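PDB 2OWA: arfgap-like finger domain containing protein from Cryptosporidium parvum Iowa II, which probably activates the GTPase activity of ADP-ribosylation factor, the part present being its zinc-binding ArfGAP domain. Local coordinates for residues P34-C39 with G95-A100; T38-E43 with F54-C59; P47-L52 with S74-S79; N25-V30 with V90-G95. All coordinates share one frame; numbering follows the deposited sequence.

Overall arrangement
Contacts 2, 3 and 4 are buried, whereas contact 1 is partly buried, with Glu35 on its exposed margin. Contacts 1 and 2 share Thr38 and Cys39 and both reach the zinc ion: one joins the loop before the first zinc cysteine to helix 97-107 through polar amide groups, the other closes the metal site with thiolates. Contacts 2 and 3 meet in the three-stranded antiparallel sheet, where strand 49-51 lies between 56-58 and 76-78, and contact 3 is built chiefly on backbone hydrogen bonds. Contact 4, helix against helix, has no hydrogen bond across it; its apolar side chains adjoin Leu50, Leu52, Ala55 and Phe57 of the sheet region.

Contact 1 of 4, residues P34-C39 with G95-A100. With ZN (zinc ion), chain C.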
loop_
_atom_site.group_PDB
_atom_site.type_symbol
_atom_site.label_atom_id
_atom_site.label_comp_id
_atom_site.label_asym_id
_atom_site.label_seq_id
_atom_site.Cartn_x
_atom_site.Cartn_y
_atom_site.Cartn_z
ATOM N N PRO A 34 3.699 -13.300 3.553
ATOM C CA PRO A 34 2.562 -14.086 3.031
ATOM C C PRO A 34 1.275 -13.311 2.707
ATOM O O PRO A 34 0.661 -13.560 1.659
ATOM C CB PRO A 34 2.304 -15.139 4.121
ATOM C CG PRO A 34 3.221 -14.831 5.235
ATOM C CD PRO A 34 4.317 -13.946 4.724
ATOM N N GLU A 35 0.846 -12.408 3.591
ATOM C CA GLU A 35 -0.321 -11.569 3.277
ATOM C C GLU A 35 -0.124 -10.634 2.073
ATOM O O GLU A 35 -1.094 -10.261 1.454
ATOM C CB GLU A 35 -0.792 -10.764 4.498
ATOM C CG GLU A 35 -1.456 -11.614 5.594
ATOM C CD GLU A 35 -2.757 -12.285 5.154
ATOM O OE1 GLU A 35 -3.693 -11.556 4.731
ATOM O OE2 GLU A 35 -2.823 -13.546 5.240
ATOM N N ASN A 36 1.124 -10.281 1.742
ATOM C CA ASN A 36 1.409 -9.374 0.612
ATOM C C ASN A 36 1.540 -10.075 -0.745
ATOM O O ASN A 36 1.878 -9.435 -1.746
ATOM C CB ASN A 36 2.657 -8.540 0.873
ATOM C CG ASN A 36 2.479 -7.518 1.996
ATOM O OD1 ASN A 36 1.365 -7.059 2.283
ATOM N ND2 ASN A 36 3.591 -7.121 2.604
ATOM N N ARG A 37 1.251 -11.373 -0.773
ATOM C CA ARG A 37 1.461 -12.205 -1.976
ATOM C C ARG A 37 0.198 -12.395 -2.822
ATOM O O ARG A 37 0.185 -13.057 -3.851
ATOM C CB ARG A 37 2.097 -13.533 -1.574
ATOM C CG ARG A 37 3.482 -13.329 -0.968
ATOM C CD ARG A 37 4.256 -14.593 -0.960
ATOM N NE ARG A 37 4.887 -14.892 -2.255
ATOM C CZ ARG A 37 5.598 -15.994 -2.482
ATOM N NH1 ARG A 37 5.750 -16.884 -1.505
ATOM N NH2 ARG A 37 6.142 -16.214 -3.678
ATOM N N THR A 38 -0.858 -11.738 -2.395
ATOM C CA THR A 38 -2.069 -11.675 -3.163
ATOM C C THR A 38 -2.549 -10.198 -3.174
ATOM O O THR A 38 -2.390 -9.501 -2.194
ATOM C CB THR A 38 -3.076 -12.631 -2.532
ATOM O OG1 THR A 38 -4.313 -12.555 -3.229
ATOM C CG2 THR A 38 -3.315 -12.293 -1.083
ATOM N N CYS A 39 -3.094 -9.721 -4.289
ATOM C CA CYS A 39 -3.528 -8.309 -4.394
ATOM C C CYS A 39 -4.577 -7.992 -3.327
ATOM O O CYS A 39 -5.480 -8.795 -3.086
ATOM C CB CYS A 39 -4.099 -8.046 -5.773
ATOM S SG CYS A 39 -5.039 -6.546 -5.993
ATOM N N GLY A 95 2.841 -1.268 7.559
ATOM C CA GLY A 95 1.537 -1.593 7.009
ATOM C C GLY A 95 1.485 -3.015 6.462
ATOM O O GLY A 95 1.772 -3.989 7.158
ATOM N N GLY A 96 1.133 -3.143 5.190
ATOM C CA GLY A 96 1.004 -4.461 4.573
ATOM C C GLY A 96 -0.446 -4.847 4.397
ATOM O O GLY A 96 -1.348 -4.274 5.037
ATOM N N ASN A 97 -0.687 -5.814 3.513
ATOM C CA ASN A 97 -2.044 -6.360 3.304
ATOM C C ASN A 97 -2.711 -6.988 4.528
ATOM O O ASN A 97 -3.893 -6.785 4.726
ATOM C CB ASN A 97 -2.073 -7.335 2.126
ATOM C CG ASN A 97 -1.850 -6.645 0.789
ATOM O OD1 ASN A 97 -1.547 -5.444 0.731
ATOM N ND2 ASN A 97 -1.979 -7.418 -0.313
ATOM N N GLY A 98 -1.961 -7.736 5.356
ATOM C CA GLY A 98 -2.534 -8.288 6.582
ATOM C C GLY A 98 -3.085 -7.286 7.607
ATOM O O GLY A 98 -4.232 -7.406 8.068
ATOM N N ARG A 99 -2.276 -6.311 8.005
ATOM C CA ARG A 99 -2.772 -5.259 8.893
ATOM C C ARG A 99 -4.032 -4.516 8.359
ATOM O O ARG A 99 -4.971 -4.241 9.133
ATOM C CB ARG A 99 -1.658 -4.246 9.154
ATOM C CG ARG A 99 -2.005 -3.264 10.243
ATOM C CD ARG A 99 -0.841 -2.414 10.592
ATOM N NE ARG A 99 -1.042 -1.755 11.885
ATOM C CZ ARG A 99 -0.137 -0.963 12.467
ATOM N NH1 ARG A 99 1.046 -0.748 11.894
ATOM N NH2 ARG A 99 -0.415 -0.403 13.642
ATOM N N ALA A 100 -4.013 -4.173 7.063
ATOM C CA ALA A 100 -5.138 -3.501 6.391
ATOM C C ALA A 100 -6.417 -4.381 6.322
ATOM O O ALA A 100 -7.507 -3.918 6.703
ATOM C CB ALA A 100 -4.733 -2.991 4.982
HETATM ZN ZN ZN C . -6.051 -6.760 -8.174
#
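Asn97, the first residue of helix 97-107, leans into the short 3-10 turn at 34-36 and can be followed atom by atom. Its backbone N comes first: it gives a nearly straight hydrogen bond (169°) to Asn36 OD1, 2.7 Å away, which supplies an acceptor for an N-H at the very start of the helix. Asn97 CB rests 3.2 Å from Glu35 O. Asn97 CG lies 3.6 Å from Asn36 OD1, and the two amide planes stand almost perpendicular, 85° apart, so the groups do not stack. At the tip OD1 accepts from Phe57 N in strand 56-58; Asn97 ND2 lies 2.8 Å from Thr38 O. The Asn36 amide has a second tie, its ND2 bonding to Val30 O in helix 20-32. Beside this polar pair, Glu35 lays CB 3.4 Å from Gly98 N and CG 3.6 Å from Gly98 CA, using the bare backbone of a glycine as its platform; bent at chi2 (-64°), the chain lies along Gly98 and brings OE1 to a salt bridge with Arg101. Gly96 holds the N-cap position with a backbone twist that calls for glycine. One residue past Thr38, Cys39 SG binds the zinc ion at 2.4 Å. The arrangement thus fastens the start of a helix to the loop leading into the four-cysteine zinc finger of an ArfGAP domain.

Contact 2 of 4, residues T38-E43 with F54-C59. With ZN (zinc ion), chain C.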
loop_
_atom_site.group_PDB
_atom_site.type_symbol
_atom_site.label_atom_id
_atom_site.label_comp_id
_atom_site.label_asym_id
_atom_site.label_seq_id
_atom_site.Cartn_x
_atom_site.Cartn_y
_atom_site.Cartn_z
ATOM N N THR A 38 -0.858 -11.738 -2.395
ATOM C CA THR A 38 -2.069 -11.675 -3.163
ATOM C C THR A 38 -2.549 -10.198 -3.174
ATOM O O THR A 38 -2.390 -9.501 -2.194
ATOM C CB THR A 38 -3.076 -12.631 -2.532
ATOM O OG1 THR A 38 -4.313 -12.555 -3.229
ATOM C CG2 THR A 38 -3.315 -12.293 -1.083
ATOM N N CYS A 39 -3.094 -9.721 -4.289
ATOM C CA CYS A 39 -3.528 -8.309 -4.394
ATOM C C CYS A 39 -4.577 -7.992 -3.327
ATOM O O CYS A 39 -5.480 -8.795 -3.086
ATOM C CB CYS A 39 -4.099 -8.046 -5.773
ATOM S SG CYS A 39 -5.039 -6.546 -5.993
ATOM N N PHE A 40 -4.470 -6.823 -2.709
ATOM C CA PHE A 40 -5.417 -6.427 -1.658
ATOM C C PHE A 40 -6.868 -6.369 -2.175
ATOM O O PHE A 40 -7.805 -6.661 -1.422
ATOM C CB PHE A 40 -5.024 -5.065 -1.039
ATOM C CG PHE A 40 -5.819 -4.712 0.196
ATOM C CD1 PHE A 40 -5.564 -5.353 1.410
ATOM C CD2 PHE A 40 -6.799 -3.737 0.149
ATOM C CE1 PHE A 40 -6.309 -5.042 2.572
ATOM C CE2 PHE A 40 -7.549 -3.413 1.329
ATOM C CZ PHE A 40 -7.278 -4.091 2.525
ATOM N N ASP A 41 -7.056 -5.970 -3.432
ATOM C CA ASP A 41 -8.419 -5.820 -3.984
ATOM C C ASP A 41 -9.007 -7.092 -4.605
ATOM O O ASP A 41 -10.190 -7.402 -4.378
ATOM C CB ASP A 41 -8.466 -4.709 -5.040
ATOM C CG ASP A 41 -8.183 -3.333 -4.467
ATOM O OD1 ASP A 41 -7.803 -3.250 -3.271
ATOM O OD2 ASP A 41 -8.343 -2.343 -5.233
ATOM N N CYS A 42 -8.208 -7.830 -5.386
ATOM C CA CYS A 42 -8.764 -8.936 -6.157
ATOM C C CYS A 42 -8.095 -10.293 -5.960
ATOM O O CYS A 42 -8.474 -11.265 -6.612
ATOM C CB CYS A 42 -8.749 -8.587 -7.635
ATOM S SG CYS A 42 -7.159 -8.862 -8.410
ATOM N N GLU A 43 -7.077 -10.348 -5.115
ATOM C CA GLU A 43 -6.361 -11.587 -4.832
ATOM C C GLU A 43 -5.515 -12.230 -5.986
ATOM O O GLU A 43 -5.003 -13.347 -5.823
ATOM C CB GLU A 43 -7.281 -12.608 -4.113
ATOM C CG GLU A 43 -8.037 -12.006 -2.889
ATOM C CD GLU A 43 -8.801 -13.016 -2.056
ATOM O OE1 GLU A 43 -9.638 -13.780 -2.604
ATOM O OE2 GLU A 43 -8.595 -13.040 -0.815
ATOM N N PHE A 54 -2.769 3.369 2.071
ATOM C CA PHE A 54 -3.178 2.269 2.951
ATOM C C PHE A 54 -2.050 1.276 3.179
ATOM O O PHE A 54 -2.228 0.278 3.855
ATOM C CB PHE A 54 -4.425 1.612 2.348
ATOM C CG PHE A 54 -5.444 2.618 1.925
ATOM C CD1 PHE A 54 -6.149 3.364 2.888
ATOM C CD2 PHE A 54 -5.680 2.860 0.574
ATOM C CE1 PHE A 54 -7.085 4.331 2.500
ATOM C CE2 PHE A 54 -6.602 3.807 0.185
ATOM C CZ PHE A 54 -7.307 4.533 1.132
ATOM N N ALA A 55 -0.875 1.575 2.614
ATOM C CA ALA A 55 0.241 0.625 2.585
ATOM C C ALA A 55 -0.223 -0.771 2.182
ATOM O O ALA A 55 0.059 -1.750 2.860
ATOM C CB ALA A 55 0.967 0.593 3.942
ATOM N N VAL A 56 -0.956 -0.873 1.075
ATOM C CA VAL A 56 -1.349 -2.176 0.558
ATOM C C VAL A 56 -0.663 -2.433 -0.797
ATOM O O VAL A 56 -0.393 -1.498 -1.545
ATOM C CB VAL A 56 -2.878 -2.340 0.442
ATOM C CG1 VAL A 56 -3.548 -2.338 1.886
ATOM C CG2 VAL A 56 -3.458 -1.237 -0.427
ATOM N N PHE A 57 -0.402 -3.703 -1.088
ATOM C CA PHE A 57 0.053 -4.142 -2.426
ATOM C C PHE A 57 -1.108 -4.622 -3.290
ATOM O O PHE A 57 -1.968 -5.371 -2.812
ATOM C CB PHE A 57 1.069 -5.271 -2.325
ATOM C CG PHE A 57 2.335 -4.859 -1.693
ATOM C CD1 PHE A 57 3.370 -4.358 -2.463
ATOM C CD2 PHE A 57 2.493 -4.953 -0.298
ATOM C CE1 PHE A 57 4.583 -3.946 -1.849
ATOM C CE2 PHE A 57 3.669 -4.560 0.313
ATOM C CZ PHE A 57 4.729 -4.075 -0.460
ATOM N N ILE A 58 -1.093 -4.209 -4.555
ATOM C CA ILE A 58 -2.213 -4.428 -5.498
ATOM C C ILE A 58 -1.637 -4.791 -6.877
ATOM O O ILE A 58 -0.504 -4.459 -7.140
ATOM C CB ILE A 58 -3.110 -3.160 -5.613
ATOM C CG1 ILE A 58 -2.288 -1.892 -5.981
ATOM C CG2 ILE A 58 -3.985 -2.993 -4.311
ATOM C CD1 ILE A 58 -3.147 -0.637 -6.164
ATOM N N CYS A 59 -2.421 -5.428 -7.753
ATOM C CA CYS A 59 -1.918 -5.870 -9.035
ATOM C C CYS A 59 -1.963 -4.746 -10.074
ATOM O O CYS A 59 -2.534 -3.674 -9.842
ATOM C CB CYS A 59 -2.691 -7.113 -9.541
ATOM S SG CYS A 59 -4.476 -6.847 -9.907
HETATM ZN ZN ZN C . -6.051 -6.760 -8.174
#
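Phe40 presents a ring face to Val56, whose CG1 methyl stands over the middle of the ring, 3.7 Å from its centroid and 13° off the normal, a CH-pi contact. The ring is brought there by chi1 -170°, which sets CG opposite the backbone N; the ring of Tyr119 also meets it edge to face. At the root of the ring, Phe40 CB touches Ile58 CG2 at 4.0 Å. Ile58 and Asp41 run side by side in the same direction, with the carboxylate of Asp41 reaching on to a salt bridge with Lys117 and hydrogen bonds with Tyr119 and His66. The backbones are joined by Phe40 N to Phe57 O, 2.9 Å, the donor lying in the carbonyl plane. At the zinc ion the thiolates converge: Cys39 SG and Cys42 SG each bind it at 2.4 Å, and Cys59 SG does so at 2.3 Å. Several backbone N-H groups turn toward Cys39 SG, namely Cys42 N at 3.5 Å (163°) and, more weakly, Asp41 N and Cys59 N. Such donors would probably draw off part of the negative charge on the sulfur, besides fixing its direction toward the metal. The CxxC turn of 38-43 and Cys59, just past strand 56-58 at the N-cap of helix 60-67, supply three ligands, with Cys62 the fourth: the four-cysteine site expected of an ArfGAP zinc finger.

Contact 3 of 4, residues P47-L52 with S74-S79; sequences PTWLSL and SFVRSS
Trp49 lays its six-membered ring flat over Ser78, whose CB stands 3.6 Å from the ring centroid and only 2° off the normal. With CG anti to the carbonyl carbon (chi1 -72°), the indole is turned across to the neighbouring strand. Its CE3 touches Val76 CG1 at 3.7 Å, and Arg67 of helix 60-67 makes a cation-pi contact with the ring. Trp49 and Ser78 form a non-hydrogen-bonded pair, as do Ser51 and Val76; between them Leu50 and Arg77 are hydrogen-bonded, Leu50 N to Arg77 O at 2.8 Å and Arg77 N to Leu50 O at 3.1 Å. Leu50 crosses the aliphatic part of Arg77 on the sheet face away from Trp49 and touches Ser79 CB with CD2. At one end, Thr48 O receives both Ser79 N and, from a more tilted direction, Ser79 OG at 2.7 Å. At the other, Leu52 N bonds to Phe75 O, and Leu52 CD1 presses tightly on Phe75 CE2 at 3.3 Å. Ser51 OG and Ser74 OG share a hydrogen bond of 2.8 Å, and Ser74 OG also pairs with His66 ND1. These are the central and one outer strand of the small antiparallel sheet, order 2-1-3, of the ArfGAP zinc-finger fold.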
loop_
_atom_site.group_PDB
_atom_site.type_symbol
_atom_site.label_atom_id
_atom_site.label_comp_id
_atom_site.label_asym_id
_atom_site.label_seq_id
_atom_site.Cartn_x
_atom_site.Cartn_y
_atom_site.Cartn_z
ATOM N N PRO A 47 1.300 -9.408 -6.264
ATOM C CA PRO A 47 1.101 -8.029 -6.726
ATOM C C PRO A 47 2.382 -7.194 -6.501
ATOM O O PRO A 47 3.103 -7.396 -5.509
ATOM C CB PRO A 47 -0.030 -7.523 -5.823
ATOM C CG PRO A 47 0.214 -8.270 -4.520
ATOM C CD PRO A 47 0.583 -9.666 -4.995
ATOM N N THR A 48 2.675 -6.282 -7.418
ATOM C CA THR A 48 3.913 -5.511 -7.324
ATOM C C THR A 48 3.646 -4.020 -7.322
ATOM O O THR A 48 4.558 -3.235 -7.120
ATOM C CB THR A 48 4.924 -5.876 -8.464
ATOM O OG1 THR A 48 4.351 -5.498 -9.708
ATOM C CG2 THR A 48 5.203 -7.375 -8.470
ATOM N N TRP A 49 2.404 -3.623 -7.551
ATOM C CA TRP A 49 2.008 -2.233 -7.396
ATOM C C TRP A 49 1.584 -2.001 -5.949
ATOM O O TRP A 49 1.506 -2.947 -5.162
ATOM C CB TRP A 49 0.895 -1.845 -8.391
ATOM C CG TRP A 49 1.412 -1.756 -9.753
ATOM C CD1 TRP A 49 1.756 -2.812 -10.567
ATOM C CD2 TRP A 49 1.735 -0.561 -10.492
ATOM N NE1 TRP A 49 2.269 -2.343 -11.749
ATOM C CE2 TRP A 49 2.244 -0.976 -11.749
ATOM C CE3 TRP A 49 1.644 0.813 -10.217
ATOM C CZ2 TRP A 49 2.651 -0.065 -12.742
ATOM C CZ3 TRP A 49 2.049 1.740 -11.219
ATOM C CH2 TRP A 49 2.555 1.278 -12.465
ATOM N N LEU A 50 1.349 -0.742 -5.591
ATOM C CA LEU A 50 0.991 -0.420 -4.220
ATOM C C LEU A 50 0.150 0.880 -4.096
ATOM O O LEU A 50 0.191 1.749 -4.965
ATOM C CB LEU A 50 2.255 -0.440 -3.307
ATOM C CG LEU A 50 3.398 0.544 -3.567
ATOM C CD1 LEU A 50 3.046 1.893 -2.911
ATOM C CD2 LEU A 50 4.690 0.005 -2.976
ATOM N N SER A 51 -0.661 0.979 -3.043
ATOM C CA SER A 51 -1.225 2.290 -2.652
ATOM C C SER A 51 -0.469 2.682 -1.380
ATOM O O SER A 51 -0.568 1.966 -0.349
ATOM C CB SER A 51 -2.729 2.201 -2.370
ATOM O OG SER A 51 -3.191 3.425 -1.817
ATOM N N LEU A 52 0.319 3.762 -1.443
ATOM C CA LEU A 52 1.035 4.188 -0.256
ATOM C C LEU A 52 0.071 4.545 0.863
ATOM O O LEU A 52 0.348 4.240 2.001
ATOM C CB LEU A 52 1.966 5.370 -0.517
ATOM C CG LEU A 52 3.363 4.922 -0.961
ATOM C CD1 LEU A 52 4.089 6.097 -1.621
ATOM C CD2 LEU A 52 4.193 4.274 0.212
ATOM N N SER A 74 -6.135 7.514 -3.240
ATOM C CA SER A 74 -5.155 6.442 -3.271
ATOM C C SER A 74 -3.962 6.848 -4.110
ATOM O O SER A 74 -4.127 7.225 -5.253
ATOM C CB SER A 74 -5.808 5.142 -3.760
ATOM O OG SER A 74 -4.872 4.112 -3.908
ATOM N N PHE A 75 -2.770 6.789 -3.512
ATOM C CA PHE A 75 -1.516 7.327 -4.061
ATOM C C PHE A 75 -0.705 6.125 -4.486
ATOM O O PHE A 75 -0.183 5.400 -3.649
ATOM C CB PHE A 75 -0.788 8.139 -2.964
ATOM C CG PHE A 75 0.566 8.710 -3.365
ATOM C CD1 PHE A 75 0.715 10.054 -3.656
ATOM C CD2 PHE A 75 1.715 7.909 -3.365
ATOM C CE1 PHE A 75 1.960 10.601 -3.984
ATOM C CE2 PHE A 75 2.981 8.427 -3.712
ATOM C CZ PHE A 75 3.097 9.796 -4.007
ATOM N N VAL A 76 -0.593 5.933 -5.795
ATOM C CA VAL A 76 -0.202 4.640 -6.369
ATOM C C VAL A 76 1.227 4.706 -6.892
ATOM O O VAL A 76 1.608 5.691 -7.517
ATOM C CB VAL A 76 -1.193 4.226 -7.511
ATOM C CG1 VAL A 76 -0.676 3.044 -8.335
ATOM C CG2 VAL A 76 -2.563 3.971 -6.939
ATOM N N ARG A 77 1.996 3.658 -6.596
ATOM C CA ARG A 77 3.362 3.464 -7.096
ATOM C C ARG A 77 3.574 2.023 -7.506
ATOM O O ARG A 77 2.885 1.131 -7.041
ATOM C CB ARG A 77 4.420 3.805 -6.005
ATOM C CG ARG A 77 4.468 5.281 -5.586
ATOM C CD ARG A 77 4.926 6.069 -6.798
ATOM N NE ARG A 77 5.161 7.496 -6.586
ATOM C CZ ARG A 77 4.319 8.469 -6.959
ATOM N NH1 ARG A 77 3.114 8.189 -7.491
ATOM N NH2 ARG A 77 4.674 9.734 -6.756
ATOM N N SER A 78 4.562 1.812 -8.367
ATOM C CA SER A 78 5.033 0.491 -8.685
ATOM C C SER A 78 6.216 0.173 -7.764
ATOM O O SER A 78 7.209 0.914 -7.761
ATOM C CB SER A 78 5.489 0.479 -10.145
ATOM O OG SER A 78 6.162 -0.728 -10.382
ATOM N N SER A 79 6.136 -0.910 -6.983
ATOM C CA SER A 79 7.260 -1.241 -6.092
ATOM C C SER A 79 8.550 -1.646 -6.832
ATOM O O SER A 79 9.649 -1.526 -6.302
ATOM C CB SER A 79 6.856 -2.263 -5.008
ATOM O OG SER A 79 6.736 -3.576 -5.522
#

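Contact 4 of 4, residues N25-V30 with V90-G95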
loop_
_atom_site.group_PDB
_atom_site.type_symbol
_atom_site.label_atom_id
_atom_site.label_comp_id
_atom_site.label_asym_id
_atom_site.label_seq_id
_atom_site.Cartn_x
_atom_site.Cartn_y
_atom_site.Cartn_z
ATOM N N ASN A 25 16.001 -4.426 -2.596
ATOM C CA ASN A 25 16.225 -5.277 -1.444
ATOM C C ASN A 25 15.103 -5.163 -0.414
ATOM O O ASN A 25 14.688 -6.187 0.183
ATOM C CB ASN A 25 17.572 -4.934 -0.786
ATOM C CG ASN A 25 18.760 -5.301 -1.680
ATOM O OD1 ASN A 25 18.580 -5.949 -2.734
ATOM N ND2 ASN A 25 19.969 -4.913 -1.266
ATOM N N PHE A 26 14.613 -3.939 -0.192
ATOM C CA PHE A 26 13.477 -3.756 0.758
ATOM C C PHE A 26 12.196 -4.465 0.242
ATOM O O PHE A 26 11.597 -5.269 0.939
ATOM C CB PHE A 26 13.181 -2.276 0.963
ATOM C CG PHE A 26 11.924 -2.016 1.735
ATOM C CD1 PHE A 26 11.920 -2.107 3.120
ATOM C CD2 PHE A 26 10.719 -1.758 1.066
ATOM C CE1 PHE A 26 10.731 -1.868 3.856
ATOM C CE2 PHE A 26 9.548 -1.533 1.772
ATOM C CZ PHE A 26 9.544 -1.603 3.162
ATOM N N PHE A 27 11.753 -4.122 -0.958
ATOM C CA PHE A 27 10.468 -4.649 -1.459
ATOM C C PHE A 27 10.457 -6.152 -1.766
ATOM O O PHE A 27 9.434 -6.803 -1.684
ATOM C CB PHE A 27 9.995 -3.853 -2.657
ATOM C CG PHE A 27 9.321 -2.562 -2.287
ATOM C CD1 PHE A 27 8.183 -2.558 -1.479
ATOM C CD2 PHE A 27 9.803 -1.357 -2.754
ATOM C CE1 PHE A 27 7.566 -1.386 -1.153
ATOM C CE2 PHE A 27 9.157 -0.160 -2.433
ATOM C CZ PHE A 27 8.067 -0.175 -1.621
ATOM N N GLN A 28 11.606 -6.703 -2.120
ATOM C CA GLN A 28 11.693 -8.132 -2.366
ATOM C C GLN A 28 11.302 -8.895 -1.094
ATOM O O GLN A 28 10.542 -9.866 -1.139
ATOM C CB GLN A 28 13.103 -8.480 -2.810
ATOM C CG GLN A 28 13.339 -8.257 -4.286
ATOM C CD GLN A 28 14.823 -8.038 -4.619
ATOM O OE1 GLN A 28 15.712 -8.480 -3.880
ATOM N NE2 GLN A 28 15.082 -7.321 -5.713
ATOM N N ILE A 29 11.776 -8.414 0.042
ATOM C CA ILE A 29 11.405 -8.982 1.323
ATOM C C ILE A 29 9.969 -8.700 1.685
ATOM O O ILE A 29 9.215 -9.612 1.997
ATOM C CB ILE A 29 12.286 -8.437 2.463
ATOM C CG1 ILE A 29 13.752 -8.789 2.225
ATOM C CG2 ILE A 29 11.785 -8.955 3.805
ATOM C CD1 ILE A 29 13.965 -10.221 1.889
ATOM N N VAL A 30 9.587 -7.429 1.644
ATOM C CA VAL A 30 8.269 -7.060 2.142
ATOM C C VAL A 30 7.157 -7.693 1.267
ATOM O O VAL A 30 6.154 -8.109 1.777
ATOM C CB VAL A 30 8.156 -5.542 2.347
ATOM C CG1 VAL A 30 6.733 -5.147 2.654
ATOM C CG2 VAL A 30 9.101 -5.119 3.496
ATOM N N VAL A 90 9.348 2.819 5.238
ATOM C CA VAL A 90 8.961 2.504 6.632
ATOM C C VAL A 90 7.456 2.276 6.688
ATOM O O VAL A 90 6.975 1.366 7.385
ATOM C CB VAL A 90 9.327 3.648 7.581
ATOM C CG1 VAL A 90 8.789 3.359 9.035
ATOM C CG2 VAL A 90 10.860 3.914 7.539
ATOM N N ARG A 91 6.713 3.120 5.965
ATOM C CA ARG A 91 5.256 3.060 5.935
ATOM C C ARG A 91 4.773 1.727 5.386
ATOM O O ARG A 91 3.903 1.106 5.976
ATOM C CB ARG A 91 4.633 4.234 5.133
ATOM C CG ARG A 91 3.099 4.146 5.053
ATOM C CD ARG A 91 2.509 5.291 4.260
ATOM N NE ARG A 91 1.066 5.447 4.432
ATOM C CZ ARG A 91 0.507 6.255 5.335
ATOM N NH1 ARG A 91 1.268 6.979 6.150
ATOM N NH2 ARG A 91 -0.811 6.372 5.412
ATOM N N MET A 92 5.361 1.275 4.277
ATOM C CA MET A 92 5.062 -0.021 3.727
ATOM C C MET A 92 5.410 -1.170 4.690
ATOM O O MET A 92 4.735 -2.186 4.724
ATOM C CB MET A 92 5.795 -0.193 2.389
ATOM C CG MET A 92 5.235 0.656 1.232
ATOM S SD MET A 92 3.451 0.697 0.997
ATOM C CE MET A 92 3.105 -1.001 0.591
ATOM N N ASP A 93 6.463 -0.961 5.476
ATOM C CA ASP A 93 6.995 -1.951 6.385
ATOM C C ASP A 93 6.042 -2.138 7.566
ATOM O O ASP A 93 5.754 -3.285 7.951
ATOM C CB ASP A 93 8.383 -1.515 6.876
ATOM C CG ASP A 93 9.161 -2.657 7.556
ATOM O OD1 ASP A 93 8.623 -3.785 7.700
ATOM O OD2 ASP A 93 10.330 -2.404 7.964
ATOM N N ILE A 94 5.522 -1.035 8.111
ATOM C CA ILE A 94 4.575 -1.132 9.260
ATOM C C ILE A 94 3.134 -1.441 8.850
ATOM O O ILE A 94 2.307 -1.828 9.701
ATOM C CB ILE A 94 4.615 0.108 10.190
ATOM C CG1 ILE A 94 4.210 1.381 9.436
ATOM C CG2 ILE A 94 5.985 0.274 10.832
ATOM C CD1 ILE A 94 2.843 1.829 9.722
ATOM N N GLY A 95 2.841 -1.268 7.559
ATOM C CA GLY A 95 1.537 -1.593 7.009
ATOM C C GLY A 95 1.485 -3.015 6.462
ATOM O O GLY A 95 1.772 -3.989 7.158
#
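Phe26 is the first residue of helix 20-32 in this segment to reach helix 86-94, and it does so with the rim of its ring: CE1 comes to Asp93 CB at 3.8 Å and CE2 to Met92 CB at 4.0 Å, both close to the ring plane. With CG anti to the backbone N (chi1 171°), the ring extends toward helix 86-94. The carboxylate of Asp93 is turned 76° from the ring, and OD1 forms a salt bridge with Arg33. Next comes Phe27, whose ring meets Met92 CG edge-on through CE1, at 3.9 Å. The two phenylalanines also bear on each other, Phe26 CD2 lying over the middle of the Phe27 ring, and Phe84 meets Phe27 edge to face. The short helix segments run nearly parallel, 13° apart, with axes 10.9 Å from each other; this wide spacing is bridged by large side chains, and the pair packs against the small sheet of the ArfGAP domain, with Phe57 of strand 56-58 touching Phe27, Val30 and Met92. The Met92 side chain runs at about a right angle to those of Phe26 and Phe27, and, bent at chi2 and chi3, folds its SD and methyl end toward Leu52, Ala55 and Phe57. One helical turn after Phe26, Val30 places CG2 3.5 Å above the Phe26 ring, toward its rim, and sets CG1 4.1 Å from Met92 O.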